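Local atomic coordinates of methyltransferase (Streptomyces regensis, PDB entry 5N5D), a protein that probably transfers the methyl group of S-adenosylmethionine to a hydroxyl oxygen as an O-methyltransferase of tomaymycin biosynthesis. Residues K146-I149 and P150-F153; D14-F17 and S18-V22; E93-R96 and S97-E100; L129-P132 and G133-P136; M5-E8 and R9-S12. All coordinates share one frame; numbering follows the deposited sequence.

Interaction 1 of 5, residues K146-I149 and P150-F153. With SO4 (sulfate ion), chain J.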
loop_
_atom_site.group_PDB
_atom_site.type_symbol
_atom_site.label_atom_id
_atom_site.label_comp_id
_atom_site.label_asym_id
_atom_site.label_seq_id
_atom_site.Cartn_x
_atom_site.Cartn_y
_atom_site.Cartn_z
ATOM N N LYS A 146 14.398 3.918 15.168
ATOM C CA LYS A 146 14.280 4.907 14.101
ATOM C C LYS A 146 15.580 5.652 13.793
ATOM O O LYS A 146 15.805 6.004 12.628
ATOM C CB LYS A 146 13.161 5.887 14.454
ATOM C CG LYS A 146 11.784 5.227 14.397
ATOM C CD LYS A 146 10.741 5.960 15.205
ATOM C CE LYS A 146 9.369 5.312 15.045
ATOM N NZ LYS A 146 9.353 3.864 15.420
ATOM N N PRO A 147 16.460 5.926 14.768
ATOM C CA PRO A 147 17.699 6.652 14.426
ATOM C C PRO A 147 18.546 5.971 13.364
ATOM O O PRO A 147 19.256 6.661 12.625
ATOM C CB PRO A 147 18.440 6.731 15.767
ATOM C CG PRO A 147 17.351 6.746 16.776
ATOM C CD PRO A 147 16.296 5.805 16.228
ATOM N N ASP A 148 18.500 4.645 13.260
ATOM C CA ASP A 148 19.349 3.921 12.321
ATOM C C ASP A 148 18.681 3.656 10.973
ATOM O O ASP A 148 19.268 2.960 10.138
ATOM C CB ASP A 148 19.799 2.599 12.941
ATOM C CG ASP A 148 20.832 2.788 14.033
ATOM O OD1 ASP A 148 21.602 3.777 13.983
ATOM O OD2 ASP A 148 20.879 1.940 14.945
ATOM N N ILE A 149 17.493 4.207 10.727
ATOM C CA ILE A 149 16.784 3.970 9.470
ATOM C C ILE A 149 17.659 4.317 8.265
ATOM O O ILE A 149 17.686 3.540 7.297
ATOM C CB ILE A 149 15.444 4.723 9.454
ATOM C CG1 ILE A 149 14.467 4.003 10.382
ATOM C CG2 ILE A 149 14.861 4.782 8.053
ATOM C CD1 ILE A 149 13.169 4.737 10.629
ATOM N N PRO A 150 18.399 5.435 8.254
ATOM C CA PRO A 150 19.257 5.695 7.080
ATOM C C PRO A 150 20.232 4.563 6.796
ATOM O O PRO A 150 20.409 4.164 5.634
ATOM C CB PRO A 150 19.977 7.000 7.456
ATOM C CG PRO A 150 19.051 7.664 8.407
ATOM C CD PRO A 150 18.434 6.555 9.210
ATOM N N GLU A 151 20.870 4.031 7.844
ATOM C CA GLU A 151 21.816 2.931 7.695
ATOM C C GLU A 151 21.104 1.631 7.336
ATOM O O GLU A 151 21.629 0.815 6.568
ATOM C CB GLU A 151 22.612 2.776 8.990
ATOM C CG GLU A 151 23.609 3.913 9.262
ATOM C CD GLU A 151 22.972 5.221 9.755
ATOM O OE1 GLU A 151 21.822 5.222 10.251
ATOM O OE2 GLU A 151 23.645 6.267 9.657
ATOM N N TYR A 152 19.908 1.418 7.876
ATOM C CA TYR A 152 19.130 0.249 7.473
ATOM C C TYR A 152 18.749 0.331 6.002
ATOM O O TYR A 152 18.751 -0.681 5.294
ATOM C CB TYR A 152 17.872 0.117 8.330
ATOM C CG TYR A 152 18.128 -0.173 9.800
ATOM C CD1 TYR A 152 19.266 -0.855 10.208
ATOM C CD2 TYR A 152 17.232 0.241 10.778
ATOM C CE1 TYR A 152 19.509 -1.114 11.535
ATOM C CE2 TYR A 152 17.468 -0.023 12.119
ATOM C CZ TYR A 152 18.611 -0.700 12.489
ATOM O OH TYR A 152 18.885 -0.974 13.811
ATOM N N PHE A 153 18.402 1.528 5.530
ATOM C CA PHE A 153 18.092 1.710 4.116
ATOM C C PHE A 153 19.316 1.435 3.248
ATOM O O PHE A 153 19.224 0.733 2.232
ATOM C CB PHE A 153 17.555 3.124 3.896
ATOM C CG PHE A 153 17.286 3.465 2.461
ATOM C CD1 PHE A 153 16.438 2.691 1.691
ATOM C CD2 PHE A 153 17.861 4.588 1.894
ATOM C CE1 PHE A 153 16.185 3.026 0.371
ATOM C CE2 PHE A 153 17.613 4.923 0.577
ATOM C CZ PHE A 153 16.771 4.140 -0.182
HETATM S S SO4 J . 13.362 4.275 18.613
HETATM O O1 SO4 J . 12.617 5.270 19.378
HETATM O O2 SO4 J . 12.985 2.940 19.070
HETATM O O3 SO4 J . 13.040 4.415 17.199
HETATM O O4 SO4 J . 14.795 4.474 18.815
#

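Interaction 2 of 5, residues D14-F17 and S18-V22. Unlike the reference sequence in segment 14-17: Val15 (reference Ala).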
loop_
_atom_site.group_PDB
_atom_site.type_symbol
_atom_site.label_atom_id
_atom_site.label_comp_id
_atom_site.label_asym_id
_atom_site.label_seq_id
_atom_site.Cartn_x
_atom_site.Cartn_y
_atom_site.Cartn_z
ATOM N N ASP A 14 -11.494 0.221 11.586
ATOM C CA ASP A 14 -10.508 -0.848 11.432
ATOM C C ASP A 14 -11.096 -2.203 11.799
ATOM O O ASP A 14 -10.891 -3.195 11.089
ATOM C CB ASP A 14 -9.279 -0.562 12.297
ATOM C CG ASP A 14 -8.009 -0.425 11.488
ATOM O OD1 ASP A 14 -8.086 -0.420 10.244
ATOM O OD2 ASP A 14 -6.930 -0.304 12.096
ATOM N N VAL A 15 -11.804 -2.270 12.927
ATOM C CA VAL A 15 -12.432 -3.518 13.358
ATOM C C VAL A 15 -13.427 -3.994 12.309
ATOM O O VAL A 15 -13.527 -5.195 12.023
ATOM C CB VAL A 15 -13.098 -3.331 14.738
ATOM C CG1 VAL A 15 -14.084 -4.462 15.059
ATOM C CG2 VAL A 15 -12.027 -3.243 15.824
ATOM N N TYR A 16 -14.175 -3.060 11.717
ATOM C CA TYR A 16 -15.150 -3.422 10.694
ATOM C C TYR A 16 -14.469 -4.037 9.476
ATOM O O TYR A 16 -14.822 -5.136 9.039
ATOM C CB TYR A 16 -15.971 -2.194 10.283
ATOM C CG TYR A 16 -16.756 -2.453 9.019
ATOM C CD1 TYR A 16 -17.935 -3.186 9.046
ATOM C CD2 TYR A 16 -16.302 -1.991 7.799
ATOM C CE1 TYR A 16 -18.634 -3.444 7.884
ATOM C CE2 TYR A 16 -16.993 -2.242 6.633
ATOM C CZ TYR A 16 -18.154 -2.972 6.678
ATOM O OH TYR A 16 -18.810 -3.205 5.491
ATOM N N PHE A 17 -13.496 -3.334 8.898
ATOM C CA PHE A 17 -12.793 -3.876 7.737
ATOM C C PHE A 17 -12.111 -5.191 8.083
ATOM O O PHE A 17 -12.199 -6.171 7.333
ATOM C CB PHE A 17 -11.753 -2.876 7.227
ATOM C CG PHE A 17 -12.321 -1.674 6.524
ATOM C CD1 PHE A 17 -13.414 -1.769 5.688
ATOM C CD2 PHE A 17 -11.710 -0.439 6.678
ATOM C CE1 PHE A 17 -13.909 -0.647 5.035
ATOM C CE2 PHE A 17 -12.199 0.678 6.036
ATOM C CZ PHE A 17 -13.302 0.575 5.218
ATOM N N SER A 18 -11.424 -5.225 9.225
ATOM C CA SER A 18 -10.733 -6.432 9.671
ATOM C C SER A 18 -11.687 -7.614 9.788
ATOM O O SER A 18 -11.353 -8.737 9.385
ATOM C CB SER A 18 -10.065 -6.171 11.022
ATOM O OG SER A 18 -8.661 -6.235 10.920
ATOM N N SER A 19 -12.872 -7.386 10.362
ATOM C CA SER A 19 -13.818 -8.472 10.584
ATOM C C SER A 19 -14.175 -9.180 9.288
ATOM O O SER A 19 -14.442 -10.388 9.293
ATOM C CB SER A 19 -15.090 -7.943 11.263
ATOM O OG SER A 19 -15.945 -7.249 10.363
ATOM N N LEU A 20 -14.189 -8.455 8.174
ATOM C CA LEU A 20 -14.564 -9.031 6.896
ATOM C C LEU A 20 -13.371 -9.494 6.079
ATOM O O LEU A 20 -13.507 -10.439 5.291
ATOM C CB LEU A 20 -15.377 -8.016 6.082
ATOM C CG LEU A 20 -16.745 -7.685 6.709
ATOM C CD1 LEU A 20 -17.411 -6.492 6.052
ATOM C CD2 LEU A 20 -17.667 -8.893 6.599
ATOM N N LEU A 21 -12.198 -8.873 6.251
ATOM C CA LEU A 21 -11.093 -9.120 5.333
ATOM C C LEU A 21 -9.911 -9.882 5.920
ATOM O O LEU A 21 -9.165 -10.495 5.150
ATOM C CB LEU A 21 -10.560 -7.796 4.770
ATOM C CG LEU A 21 -11.553 -6.933 3.993
ATOM C CD1 LEU A 21 -10.816 -5.745 3.370
ATOM C CD2 LEU A 21 -12.306 -7.700 2.935
ATOM N N VAL A 22 -9.696 -9.847 7.233
ATOM C CA VAL A 22 -8.452 -10.340 7.815
ATOM C C VAL A 22 -8.770 -11.364 8.894
ATOM O O VAL A 22 -9.432 -11.040 9.888
ATOM C CB VAL A 22 -7.604 -9.200 8.396
ATOM C CG1 VAL A 22 -6.241 -9.730 8.844
ATOM C CG2 VAL A 22 -7.450 -8.081 7.380
#

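Interaction 3 of 5, residues E93-R96 and S97-E100. With SAM (S-adenosylmethionine), chain H.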
loop_
_atom_site.group_PDB
_atom_site.type_symbol
_atom_site.label_atom_id
_atom_site.label_comp_id
_atom_site.label_asym_id
_atom_site.label_seq_id
_atom_site.Cartn_x
_atom_site.Cartn_y
_atom_site.Cartn_z
ATOM N N GLU A 93 16.305 -9.329 15.677
ATOM C CA GLU A 93 15.746 -8.778 16.909
ATOM C C GLU A 93 16.835 -8.639 17.963
ATOM O O GLU A 93 17.589 -9.584 18.207
ATOM C CB GLU A 93 14.615 -9.672 17.432
ATOM C CG GLU A 93 14.106 -9.312 18.825
ATOM C CD GLU A 93 13.650 -7.877 18.914
ATOM O OE1 GLU A 93 12.895 -7.436 18.018
ATOM O OE2 GLU A 93 14.053 -7.181 19.870
ATOM N N TRP A 94 16.888 -7.471 18.609
ATOM C CA TRP A 94 17.913 -7.182 19.609
ATOM C C TRP A 94 17.659 -7.884 20.942
ATOM O O TRP A 94 18.618 -8.292 21.609
ATOM C CB TRP A 94 17.997 -5.661 19.800
ATOM C CG TRP A 94 18.656 -5.194 21.058
ATOM C CD1 TRP A 94 18.051 -4.576 22.115
ATOM C CD2 TRP A 94 20.045 -5.283 21.388
ATOM N NE1 TRP A 94 18.977 -4.281 23.084
ATOM C CE2 TRP A 94 20.210 -4.705 22.663
ATOM C CE3 TRP A 94 21.166 -5.800 20.733
ATOM C CZ2 TRP A 94 21.449 -4.631 23.295
ATOM C CZ3 TRP A 94 22.397 -5.726 21.364
ATOM C CH2 TRP A 94 22.528 -5.144 22.629
ATOM N N GLU A 95 16.399 -8.046 21.344
ATOM C CA GLU A 95 16.064 -8.606 22.648
ATOM C C GLU A 95 15.830 -10.108 22.516
ATOM O O GLU A 95 14.895 -10.538 21.833
ATOM C CB GLU A 95 14.824 -7.914 23.210
ATOM C CG GLU A 95 14.548 -8.191 24.676
ATOM C CD GLU A 95 15.621 -7.634 25.590
ATOM O OE1 GLU A 95 16.324 -8.434 26.240
ATOM O OE2 GLU A 95 15.766 -6.394 25.652
ATOM N N ARG A 96 16.665 -10.905 23.190
ATOM C CA ARG A 96 16.552 -12.356 23.057
ATOM C C ARG A 96 15.186 -12.863 23.508
ATOM O O ARG A 96 14.615 -13.757 22.874
ATOM C CB ARG A 96 17.659 -13.054 23.844
ATOM C CG ARG A 96 17.618 -14.572 23.707
ATOM C CD ARG A 96 18.888 -15.222 24.221
ATOM N NE ARG A 96 20.058 -14.795 23.458
ATOM C CZ ARG A 96 20.392 -15.268 22.261
ATOM N NH1 ARG A 96 19.646 -16.195 21.671
ATOM N NH2 ARG A 96 21.478 -14.813 21.651
ATOM N N SER A 97 14.648 -12.315 24.602
ATOM C CA SER A 97 13.370 -12.806 25.114
ATOM C C SER A 97 12.251 -12.597 24.101
ATOM O O SER A 97 11.364 -13.450 23.963
ATOM C CB SER A 97 13.030 -12.121 26.437
ATOM O OG SER A 97 12.838 -10.732 26.261
ATOM N N PHE A 98 12.266 -11.465 23.389
ATOM C CA PHE A 98 11.287 -11.242 22.329
ATOM C C PHE A 98 11.471 -12.265 21.218
ATOM O O PHE A 98 10.508 -12.890 20.759
ATOM C CB PHE A 98 11.413 -9.825 21.752
ATOM C CG PHE A 98 11.249 -8.712 22.759
ATOM C CD1 PHE A 98 10.851 -8.958 24.068
ATOM C CD2 PHE A 98 11.490 -7.400 22.377
ATOM C CE1 PHE A 98 10.711 -7.915 24.975
ATOM C CE2 PHE A 98 11.350 -6.361 23.272
ATOM C CZ PHE A 98 10.960 -6.616 24.578
ATOM N N ALA A 99 12.714 -12.442 20.766
ATOM C CA ALA A 99 12.984 -13.371 19.676
ATOM C C ALA A 99 12.553 -14.787 20.032
ATOM O O ALA A 99 12.073 -15.532 19.169
ATOM C CB ALA A 99 14.468 -13.338 19.321
ATOM N N GLU A 100 12.729 -15.182 21.296
ATOM C CA GLU A 100 12.311 -16.515 21.724
ATOM C C GLU A 100 10.795 -16.647 21.700
ATOM O O GLU A 100 10.264 -17.698 21.322
ATOM C CB GLU A 100 12.862 -16.812 23.119
ATOM C CG GLU A 100 14.377 -17.021 23.154
ATOM C CD GLU A 100 14.925 -17.211 24.558
ATOM O OE1 GLU A 100 14.190 -16.946 25.534
ATOM O OE2 GLU A 100 16.099 -17.626 24.691
HETATM N N SAM H . 7.837 -5.820 13.315
HETATM C CA SAM H . 7.134 -6.161 14.567
HETATM C C SAM H . 5.620 -6.423 14.281
HETATM O O SAM H . 5.046 -5.620 13.511
HETATM O OXT SAM H . 5.085 -7.407 14.835
HETATM C CB SAM H . 7.286 -5.026 15.609
HETATM C CG SAM H . 8.734 -4.569 15.744
HETATM S SD SAM H . 8.814 -3.389 17.113
HETATM C CE SAM H . 8.090 -1.975 16.372
HETATM C "C5'" SAM H . 10.561 -2.859 17.087
HETATM C "C4'" SAM H . 11.517 -3.962 17.494
HETATM O "O4'" SAM H . 12.873 -3.620 17.131
HETATM C "C3'" SAM H . 11.528 -4.277 18.996
HETATM O "O3'" SAM H . 11.241 -5.658 19.191
HETATM C "C2'" SAM H . 12.941 -3.870 19.442
HETATM O "O2'" SAM H . 13.458 -4.700 20.476
HETATM C "C1'" SAM H . 13.728 -4.074 18.154
HETATM N N9 SAM H . 14.976 -3.326 18.073
HETATM C C8 SAM H . 15.212 -2.048 18.506
HETATM N N7 SAM H . 16.418 -1.608 18.242
HETATM C C5 SAM H . 17.020 -2.673 17.586
HETATM C C6 SAM H . 18.297 -2.838 17.020
HETATM N N6 SAM H . 19.243 -1.891 17.033
HETATM N N1 SAM H . 18.572 -4.020 16.423
HETATM C C2 SAM H . 17.628 -4.966 16.404
HETATM N N3 SAM H . 16.390 -4.923 16.906
HETATM C C4 SAM H . 16.144 -3.740 17.483
HETATM O O HOH W 1 17.678 -17.983 22.515
#

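Interaction 4 of 5, residues L129-P132 and G133-P136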
loop_
_atom_site.group_PDB
_atom_site.type_symbol
_atom_site.label_atom_id
_atom_site.label_comp_id
_atom_site.label_asym_id
_atom_site.label_seq_id
_atom_site.Cartn_x
_atom_site.Cartn_y
_atom_site.Cartn_z
ATOM N N LEU A 129 24.878 -10.856 6.442
ATOM C CA LEU A 129 23.875 -11.396 5.538
ATOM C C LEU A 129 24.243 -11.231 4.071
ATOM O O LEU A 129 23.537 -11.761 3.206
ATOM C CB LEU A 129 22.523 -10.723 5.805
ATOM C CG LEU A 129 22.010 -10.809 7.247
ATOM C CD1 LEU A 129 20.632 -10.183 7.334
ATOM C CD2 LEU A 129 21.981 -12.248 7.760
ATOM N N ASP A 130 25.327 -10.519 3.763
ATOM C CA ASP A 130 25.729 -10.306 2.377
ATOM C C ASP A 130 26.508 -11.539 1.930
ATOM O O ASP A 130 27.737 -11.552 1.860
ATOM C CB ASP A 130 26.544 -9.025 2.252
ATOM C CG ASP A 130 26.626 -8.521 0.826
ATOM O OD1 ASP A 130 26.122 -9.211 -0.084
ATOM O OD2 ASP A 130 27.189 -7.426 0.618
ATOM N N ARG A 131 25.766 -12.605 1.639
ATOM C CA ARG A 131 26.379 -13.874 1.288
ATOM C C ARG A 131 25.433 -14.663 0.395
ATOM O O ARG A 131 24.210 -14.490 0.487
ATOM C CB ARG A 131 26.714 -14.684 2.545
ATOM C CG ARG A 131 25.491 -15.056 3.359
ATOM C CD ARG A 131 25.878 -15.678 4.683
ATOM N NE ARG A 131 26.775 -16.816 4.505
ATOM C CZ ARG A 131 27.337 -17.490 5.502
ATOM N NH1 ARG A 131 27.085 -17.146 6.760
ATOM N NH2 ARG A 131 28.144 -18.512 5.246
ATOM N N PRO A 132 25.959 -15.533 -0.467
ATOM C CA PRO A 132 25.084 -16.345 -1.323
ATOM C C PRO A 132 24.105 -17.162 -0.497
ATOM O O PRO A 132 24.430 -17.647 0.589
ATOM C CB PRO A 132 26.064 -17.244 -2.089
ATOM C CG PRO A 132 27.374 -16.575 -1.998
ATOM C CD PRO A 132 27.386 -15.812 -0.710
ATOM N N GLY A 133 22.894 -17.318 -1.027
ATOM C CA GLY A 133 21.850 -18.047 -0.342
ATOM C C GLY A 133 21.057 -17.232 0.655
ATOM O O GLY A 133 19.997 -17.689 1.099
ATOM N N THR A 134 21.536 -16.047 1.030
ATOM C CA THR A 134 20.792 -15.137 1.896
ATOM C C THR A 134 20.421 -13.880 1.119
ATOM O O THR A 134 19.240 -13.641 0.858
ATOM C CB THR A 134 21.610 -14.807 3.148
ATOM O OG1 THR A 134 21.882 -16.019 3.869
ATOM C CG2 THR A 134 20.860 -13.835 4.050
ATOM N N ALA A 135 21.400 -13.065 0.739
ATOM C CA ALA A 135 21.160 -12.027 -0.247
ATOM C C ALA A 135 21.195 -12.639 -1.648
ATOM O O ALA A 135 21.852 -13.661 -1.868
ATOM C CB ALA A 135 22.210 -10.928 -0.135
ATOM N N PRO A 136 20.503 -12.029 -2.625
ATOM C CA PRO A 136 19.715 -10.796 -2.531
ATOM C C PRO A 136 18.286 -11.013 -2.058
ATOM O O PRO A 136 17.657 -12.022 -2.388
ATOM C CB PRO A 136 19.720 -10.284 -3.969
ATOM C CG PRO A 136 19.712 -11.536 -4.781
ATOM C CD PRO A 136 20.528 -12.543 -4.005
HETATM O O HOH W 2 23.287 -18.114 3.049
#

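Interaction 5 of 5, residues M5-E8 and R9-S12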
loop_
_atom_site.group_PDB
_atom_site.type_symbol
_atom_site.label_atom_id
_atom_site.label_comp_id
_atom_site.label_asym_id
_atom_site.label_seq_id
_atom_site.Cartn_x
_atom_site.Cartn_y
_atom_site.Cartn_z
ATOM N N MET A 5 -15.128 8.744 20.834
ATOM C CA MET A 5 -13.972 9.608 20.700
ATOM C C MET A 5 -13.221 9.248 19.420
ATOM O O MET A 5 -13.532 8.262 18.749
ATOM C CB MET A 5 -13.085 9.483 21.936
ATOM C CG MET A 5 -13.852 9.737 23.236
ATOM S SD MET A 5 -12.902 9.451 24.741
ATOM C CE MET A 5 -12.982 7.667 24.877
ATOM N N GLU A 6 -12.224 10.066 19.072
ATOM C CA GLU A 6 -11.581 9.928 17.766
ATOM C C GLU A 6 -10.938 8.558 17.609
ATOM O O GLU A 6 -11.123 7.885 16.588
ATOM C CB GLU A 6 -10.533 11.020 17.557
ATOM C CG GLU A 6 -9.794 10.880 16.236
ATOM C CD GLU A 6 -8.749 11.948 16.030
ATOM O OE1 GLU A 6 -7.813 12.040 16.857
ATOM O OE2 GLU A 6 -8.870 12.689 15.036
ATOM N N GLN A 7 -10.152 8.134 18.599
ATOM C CA GLN A 7 -9.512 6.830 18.486
ATOM C C GLN A 7 -10.552 5.723 18.405
ATOM O O GLN A 7 -10.344 4.724 17.704
ATOM C CB GLN A 7 -8.562 6.598 19.664
ATOM C CG GLN A 7 -7.753 5.311 19.561
ATOM C CD GLN A 7 -6.857 5.276 18.340
ATOM O OE1 GLN A 7 -6.040 6.177 18.131
ATOM N NE2 GLN A 7 -6.998 4.233 17.531
ATOM N N GLU A 8 -11.684 5.893 19.094
ATOM C CA GLU A 8 -12.747 4.894 19.024
ATOM C C GLU A 8 -13.332 4.805 17.616
ATOM O O GLU A 8 -13.675 3.711 17.149
ATOM C CB GLU A 8 -13.831 5.214 20.057
ATOM C CG GLU A 8 -13.351 5.023 21.490
ATOM C CD GLU A 8 -14.384 5.405 22.536
ATOM O OE1 GLU A 8 -15.176 6.345 22.301
ATOM O OE2 GLU A 8 -14.393 4.765 23.609
ATOM N N ARG A 9 -13.449 5.941 16.921
ATOM C CA ARG A 9 -13.930 5.916 15.543
ATOM C C ARG A 9 -12.943 5.195 14.635
ATOM O O ARG A 9 -13.331 4.339 13.831
ATOM C CB ARG A 9 -14.176 7.338 15.043
ATOM C CG ARG A 9 -15.233 8.090 15.838
ATOM C CD ARG A 9 -15.720 9.334 15.110
ATOM N NE ARG A 9 -14.647 10.302 14.895
ATOM C CZ ARG A 9 -14.326 11.279 15.737
ATOM N NH1 ARG A 9 -14.993 11.440 16.876
ATOM N NH2 ARG A 9 -13.329 12.103 15.442
ATOM N N TRP A 10 -11.657 5.543 14.735
ATOM C CA TRP A 10 -10.647 4.849 13.944
ATOM C C TRP A 10 -10.645 3.358 14.240
ATOM O O TRP A 10 -10.509 2.539 13.324
ATOM C CB TRP A 10 -9.267 5.436 14.221
ATOM C CG TRP A 10 -9.093 6.848 13.780
ATOM C CD1 TRP A 10 -9.899 7.555 12.933
ATOM C CD2 TRP A 10 -8.034 7.731 14.158
ATOM N NE1 TRP A 10 -9.407 8.827 12.767
ATOM C CE2 TRP A 10 -8.266 8.963 13.516
ATOM C CE3 TRP A 10 -6.920 7.605 14.992
ATOM C CZ2 TRP A 10 -7.415 10.056 13.669
ATOM C CZ3 TRP A 10 -6.079 8.690 15.147
ATOM C CH2 TRP A 10 -6.333 9.900 14.491
ATOM N N ASN A 11 -10.775 2.985 15.520
ATOM C CA ASN A 11 -10.866 1.572 15.877
ATOM C C ASN A 11 -12.068 0.919 15.212
ATOM O O ASN A 11 -11.960 -0.181 14.658
ATOM C CB ASN A 11 -10.983 1.392 17.394
ATOM C CG ASN A 11 -9.735 1.790 18.141
ATOM O OD1 ASN A 11 -8.678 2.001 17.553
ATOM N ND2 ASN A 11 -9.855 1.896 19.463
ATOM N N SER A 12 -13.233 1.575 15.288
ATOM C CA SER A 12 -14.463 0.964 14.790
ATOM C C SER A 12 -14.362 0.657 13.302
ATOM O O SER A 12 -14.795 -0.407 12.845
ATOM C CB SER A 12 -15.652 1.886 15.068
ATOM O OG SER A 12 -16.845 1.389 14.481
#

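Interaction 1 of 5, residues K146-I149 and P150-F153
Asp148 and Tyr152 each carry CG anti to their own carbonyl carbon (chi1 -73° and -66°), and these two torsions lay the tyrosine ring across the aspartate side chain at the N-terminus of helix 149-158. A type I beta turn from Lys146 to Ile149 leads into the helix and puts Asp148 at its N-cap position, where the carboxylate itself makes no capping bond. Its methylene instead forms a CH-pi contact, Asp148 CB lying 3.8 Å from the centroid of the Tyr152 ring. Asp148 O sits over the ring as well, nearer the rim, and accepts the amide of Tyr152, N to O 2.8 Å; the next helical bond runs from Phe153 N to Ile149 O. The polar ends of both side chains are held by Asn145, whose OD1 pairs with the tyrosine hydroxyl and whose ND2 pairs with Asp148 OD2. Gripped in this way, Tyr152 lines the S-adenosylmethionine pocket of the Rossmann-like fold. On the outer side Glu151 bends at chi2 (76°) and brings its carboxylate back toward the turn, where the like charges probably make each acid somewhat harder to ionise: Asp148 OD1 and Glu151 OE1 are 4.0 Å apart.

Interaction 2 of 5, residues D14-F17 and S18-V22
Tyr16 O, in the last turns of helix 6-21, is gripped by a side-chain hydroxyl: Ser19 OG donates to it at 2.7 Å. That hydroxyl stands between its own backbone N and carbonyl carbon (chi1 76°), which turns it back against the preceding turn. The helical bond to the same carbonyl is weak, Leu20 N lying 3.5 Å from Tyr16 O, and Leu20 N also reaches Phe17 O at 3.1 Å, from well above the carbonyl plane. Phe17 O takes a second donor, Leu21 N, at 2.9 Å. Earlier the pattern is regular, with Ser18 N bonded to Asp14 O and Ser19 N to Val15 O. The methyl CD1 of Leu20 rests 3.7 Å from CZ of Tyr16, meeting the ring obliquely near its hydroxyl. The buried carboxylate of Asp14 is satisfied on both oxygens, OD2 by the amide of Thr213 and OD1 by Gln209 NE2 of the second subunit, whose His194 stacks on the Phe17 ring; Leu20 and Leu21 also pack on that subunit. Leu20 N, divided between two carbonyls, is consistent with a shift toward 3-10 geometry near the helix end, and the serine hydroxyl probably compensates for the weak amide bond.

Interaction 3 of 5, residues E93-R96 and S97-E100
Phe98 packs closely under Glu95: in the conformer described, Glu95 CG stands 3.6 Å from the centroid of the Phe98 ring, only 3° off its normal, a CH-pi contact over the middle of the face. Glu95 CB lies 3.5 Å from Phe98 CD2; CG, anti to the backbone N (chi1 -167°), is thereby put over the ring centre, and the bend at chi2 turns the carboxylate. The buried Glu93 approaches the same ring obliquely. Its carboxylate is fully engaged: OE1 takes the ribose hydroxyl O3' of S-adenosylmethionine at 2.7 Å, OE2 takes O2' at 2.6 Å, and OE2 also receives the amide of Glu95 on its anti side, while Phe71 N adds a second donor to OE1. An acidic residue at the end of the second parallel strand, here strand 88-93, holding both ribose hydroxyls is characteristic of Rossmann-like methyltransferases. Phe98 touches the ligand too, with the ribose O3' near its ring plane, and Phe71 meets its ring edge-to-face. Helix 96-108 starts just beyond, Ala99 N bonding to Glu95 O. On the solvent side the fit is looser. Arg96 and Glu100 make no direct salt bridge, NH1 and OE2 being 4.9 Å apart; one water spans them, accepting from Arg96 NH1 at 2.8 Å and donating to Glu100 OE2, and aliphatic CG of Arg96 lies 3.6 Å from that carboxylate oxygen.

Interaction 4 of 5, residues L129-P132 and G133-P136
Thr134 is the hub where the two halves of this loop meet. Its amide donates to Arg131 O at 3.1 Å, and the same carbonyl receives a weaker bond from Ala135 N. The methyl CG2, anti to the backbone N, turns inward to Leu129, 3.5 Å from its O and 3.9 Å from its CB. On the other branch OG1 lies alongside the aliphatic part of Arg131, 3.8 Å from CG, and shares a water with Pro132 O: the water is 2.7 Å from Thr134 OG1 and donates to the carbonyl. A valine here would probably leave that water with one partner fewer and the carbonyl of Pro132 less firmly bridged to the side chain. One shell out, Leu129 and Thr134 both rest on Val90 of strand 88-93, and Asp130, the centre of an inverse gamma turn, has its OD2 in a salt bridge with Lys158. Gly133 supplies the backbone angles that close the loop (phi 85°); a CB there would clash with Pro132 O. The peptide bond before Pro136 is cis. The Pro132-Gly133 pair, closed by the bond from Thr134 N to Arg131 O, is a type II beta turn, here in the connection between helix 122-125 and strand 139-142 of the Rossmann-like fold.

Interaction 5 of 5, residues M5-E8 and R9-S12
In the first turns of helix 6-21, Glu6 stretches out with CG anti to the backbone N (chi1 177°) and lies over Trp10: its CG is 3.8 Å from the centroid of the six-membered ring, a CH-pi contact toward the rim, and its carboxylate is tilted 23° from the indole plane. Gln7 stands almost upright to that ring, its OE1 3.6 Å from Trp10 CE3, while its NE2 donates to Asn11 OD1 at 2.8 Å and also to Gly212 O. The guanidinium of Arg9 lays a face over Glu6 CA, without a salt bridge to the carboxylate. Regular helical bonds run from Arg9 N to Met5 O through Ser12 N to Glu8 O, and at the helix start Glu8 OE1 accepts from the amide of the N-cap residue Met5, N to OE1 2.8 Å. Trp10 is buried against Tyr216 and Glu6 of the second subunit, so an alanine in its place would probably open a gap at the interface and set the Glu6 chain free to turn. Since Glu6 OE2 also nears its own counterpart across the dimer, the paired charges would be expected to raise the acid's affinity for a proton.

How the interactions relate
Along the chain the order is interaction 5, 2, 3, 4, 1. Interactions 5 and 2 adjoin on helix 6-21, their centres 14 Å apart, and both touch the second subunit, so this N-terminal helix is part of the dimer interface. Interaction 3 follows strand 88-93 of the mixed sheet, interaction 4 lies between helix 122-125 and strand 139-142, and interaction 1 between that strand and helix 149-158. Their centres are 20 to 22 Å from one another. Interactions 1 and 3, with nearest atoms about 8 Å apart, both contribute to the S-adenosylmethionine pocket. Their centres lie 30 to 32 Å from those of interactions 2 and 5, so among these contacts cofactor binding and dimer contacts occupy separate regions.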